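Local coordinates for surface protein VspA (Borrelia turicatae, PDB 1YJG), which forms the helical core of a variable small surface lipoprotein that probably helps the spirochaete evade host immunity by antigenic switching, at residues K15-H18 and T19-S23. Numbering follows the deposited sequence.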
ATOM      1  N   LYS A  15      -5.838 -10.298   0.666  1.00  8.98           N
ATOM      2  CA  LYS A  15      -4.907  -9.710   1.633  1.00 10.23           C
ATOM      3  C   LYS A  15      -4.224  -8.523   0.965  1.00 12.36           C
ATOM      4  O   LYS A  15      -4.087  -7.453   1.556  1.00  8.20           O
ATOM      5  CB  LYS A  15      -3.864 -10.745   2.092  1.00 11.56           C
ATOM      6  CG  LYS A  15      -2.865 -10.266   3.164  1.00 12.24           C
ATOM      7  CD  LYS A  15      -3.543  -9.564   4.359  1.00 13.14           C
ATOM      8  CE  LYS A  15      -2.508  -9.093   5.385  1.00 12.53           C
ATOM      9  NZ  LYS A  15      -3.122  -8.542   6.605  1.00 11.52           N
ATOM     10  N   ASP A  16      -3.811  -8.732  -0.283  1.00 10.22           N
ATOM     11  CA  ASP A  16      -3.156  -7.714  -1.077  1.00 10.69           C
ATOM     12  C   ASP A  16      -4.026  -6.446  -1.152  1.00 11.44           C
ATOM     13  O   ASP A  16      -3.569  -5.354  -0.845  1.00  6.37           O
ATOM     14  CB  ASP A  16      -2.902  -8.285  -2.464  1.00 11.04           C
ATOM     15  CG  ASP A  16      -2.151  -7.348  -3.363  1.00 12.47           C
ATOM     16  OD1 ASP A  16      -2.597  -7.200  -4.527  1.00  7.70           O
ATOM     17  OD2 ASP A  16      -1.097  -6.755  -3.013  1.00 11.30           O
ATOM     18  N   VAL A  17      -5.287  -6.605  -1.549  1.00 11.20           N
ATOM     19  CA  VAL A  17      -6.204  -5.479  -1.661  1.00 10.47           C
ATOM     20  C   VAL A  17      -6.457  -4.816  -0.287  1.00 12.10           C
ATOM     21  O   VAL A  17      -6.539  -3.596  -0.179  1.00  9.85           O
ATOM     22  CB  VAL A  17      -7.537  -5.920  -2.322  1.00  9.44           C
ATOM     23  CG1 VAL A  17      -8.615  -4.856  -2.159  1.00 10.86           C
ATOM     24  CG2 VAL A  17      -7.315  -6.231  -3.782  1.00 11.02           C
ATOM     25  N   HIS A  18      -6.552  -5.632   0.755  1.00 10.68           N
ATOM     26  CA  HIS A  18      -6.794  -5.161   2.110  1.00 10.39           C
ATOM     27  C   HIS A  18      -5.675  -4.236   2.554  1.00 12.30           C
ATOM     28  O   HIS A  18      -5.922  -3.134   3.078  1.00  6.53           O
ATOM     29  CB  HIS A  18      -6.907  -6.365   3.035  1.00 11.01           C
ATOM     30  CG  HIS A  18      -7.248  -6.029   4.451  1.00 10.94           C
ATOM     31  ND1 HIS A  18      -6.289  -5.877   5.431  1.00 15.08           N
ATOM     32  CD2 HIS A  18      -8.444  -5.883   5.071  1.00 13.02           C
ATOM     33  CE1 HIS A  18      -6.878  -5.622   6.587  1.00 10.63           C
ATOM     34  NE2 HIS A  18      -8.185  -5.627   6.397  1.00 12.76           N
ATOM     35  N   THR A  19      -4.440  -4.669   2.308  1.00 10.95           N
ATOM     36  CA  THR A  19      -3.269  -3.879   2.671  1.00 13.61           C
ATOM     37  C   THR A  19      -3.276  -2.538   1.928  1.00 13.13           C
ATOM     38  O   THR A  19      -3.091  -1.491   2.551  1.00 10.22           O
ATOM     39  CB  THR A  19      -1.996  -4.647   2.375  1.00 13.01           C
ATOM     40  OG1 THR A  19      -1.828  -5.684   3.362  1.00 16.50           O
ATOM     41  CG2 THR A  19      -0.769  -3.749   2.527  1.00  9.92           C
ATOM     42  N   LEU A  20      -3.499  -2.571   0.612  1.00  8.93           N
ATOM     43  CA  LEU A  20      -3.538  -1.341  -0.177  1.00 11.00           C
ATOM     44  C   LEU A  20      -4.568  -0.329   0.376  1.00 13.16           C
ATOM     45  O   LEU A  20      -4.303   0.868   0.404  1.00 10.15           O
ATOM     46  CB  LEU A  20      -3.863  -1.638  -1.633  1.00 12.59           C
ATOM     47  CG  LEU A  20      -2.774  -2.343  -2.452  1.00 13.81           C
ATOM     48  CD1 LEU A  20      -3.247  -2.524  -3.873  1.00 14.89           C
ATOM     49  CD2 LEU A  20      -1.465  -1.557  -2.437  1.00 14.70           C
ATOM     50  N   VAL A  21      -5.729  -0.824   0.799  1.00  8.32           N
ATOM     51  CA  VAL A  21      -6.791   0.010   1.337  1.00 12.39           C
ATOM     52  C   VAL A  21      -6.333   0.667   2.652  1.00 11.62           C
ATOM     53  O   VAL A  21      -6.501   1.871   2.839  1.00 11.51           O
ATOM     54  CB  VAL A  21      -8.106  -0.795   1.522  1.00  9.83           C
ATOM     55  CG1 VAL A  21      -9.138  -0.014   2.330  1.00  9.20           C
ATOM     56  CG2 VAL A  21      -8.681  -1.177   0.168  1.00  7.25           C
ATOM     57  N   LYS A  22      -5.723  -0.129   3.522  1.00 11.38           N
ATOM     58  CA  LYS A  22      -5.214   0.344   4.796  1.00 11.09           C
ATOM     59  C   LYS A  22      -4.033   1.294   4.591  1.00 11.55           C
ATOM     60  O   LYS A  22      -3.791   2.177   5.438  1.00 12.03           O
ATOM     61  CB  LYS A  22      -4.768  -0.824   5.677  1.00 10.62           C
ATOM     62  CG  LYS A  22      -5.857  -1.848   6.033  1.00 13.21           C
ATOM     63  CD  LYS A  22      -7.097  -1.212   6.655  1.00 13.90           C
ATOM     64  CE  LYS A  22      -8.160  -2.276   6.879  1.00 15.42           C
ATOM     65  NZ  LYS A  22      -9.416  -1.721   7.414  1.00 11.58           N
ATOM     66  N   SER A  23      -3.316   1.121   3.477  1.00  5.97           N
ATOM     67  CA  SER A  23      -2.150   1.947   3.145  1.00  5.56           C
ATOM     68  C   SER A  23      -2.562   3.393   2.988  1.00  7.67           C
ATOM     69  O   SER A  23      -1.744   4.283   3.177  1.00 10.71           O
ATOM     70  CB  SER A  23      -1.407   1.438   1.888  1.00  6.91           C
ATOM     71  OG  SER A  23      -1.947   1.910   0.659  1.00  3.12           O
TER
HETATM   72  O   HOH W   1      -3.717  -6.335   5.457  1.00 20.45           O
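One turn apart on the same helix, Lys22 carries its aliphatic chain slantwise across the imidazole of His18. Lys22 CG sits over one face of the ring, 4.3 Å from its centroid and 26° off the normal, a CH-pi contact. Further along the same chain, Lys22 CE comes to 3.4 Å from His18 NE2; the bend at chi2 (-54°) swings CE across toward the NE2 end of the ring. The two polar ends converge on helix 129-155, where Asp140 takes a hydrogen bond from His18 NE2 and a salt bridge from Lys22 NZ, which also bonds Asn136.

A single water ties three side chains together. It lies in the plane of the imidazole at its edge, 2.6 Å from His18 ND1, accepts from Lys15 NZ and donates to Thr19 OG1 at 2.9 Å. With both ring nitrogens engaged, the rotation of the imidazole is probably fixed. Thr19 OG1 is also hydrogen-bonded to Asp16 OD2 of the second subunit, and Asp16 OD2 to Thr19 OG1 of that subunit, so this part of the helical bundle lies at the dimer interface.

Beneath the side chains runs the i to i+4 ladder of helix 2-28: Thr19 N bonds Lys15 O at 2.9 Å with an N-H...O angle of 163°, and the amides of Leu20, Val21 and Lys22 bond the carbonyls of Asp16, Val17 and His18. Ser23 OG turns back to Leu20 O at 2.6 Å.

Val17 CG1 and Val21 CG2 touch at 4.4 Å; Val17 packs on Ile139 of helix 129-155 and, with Leu20, on Val61 of helix 48-69.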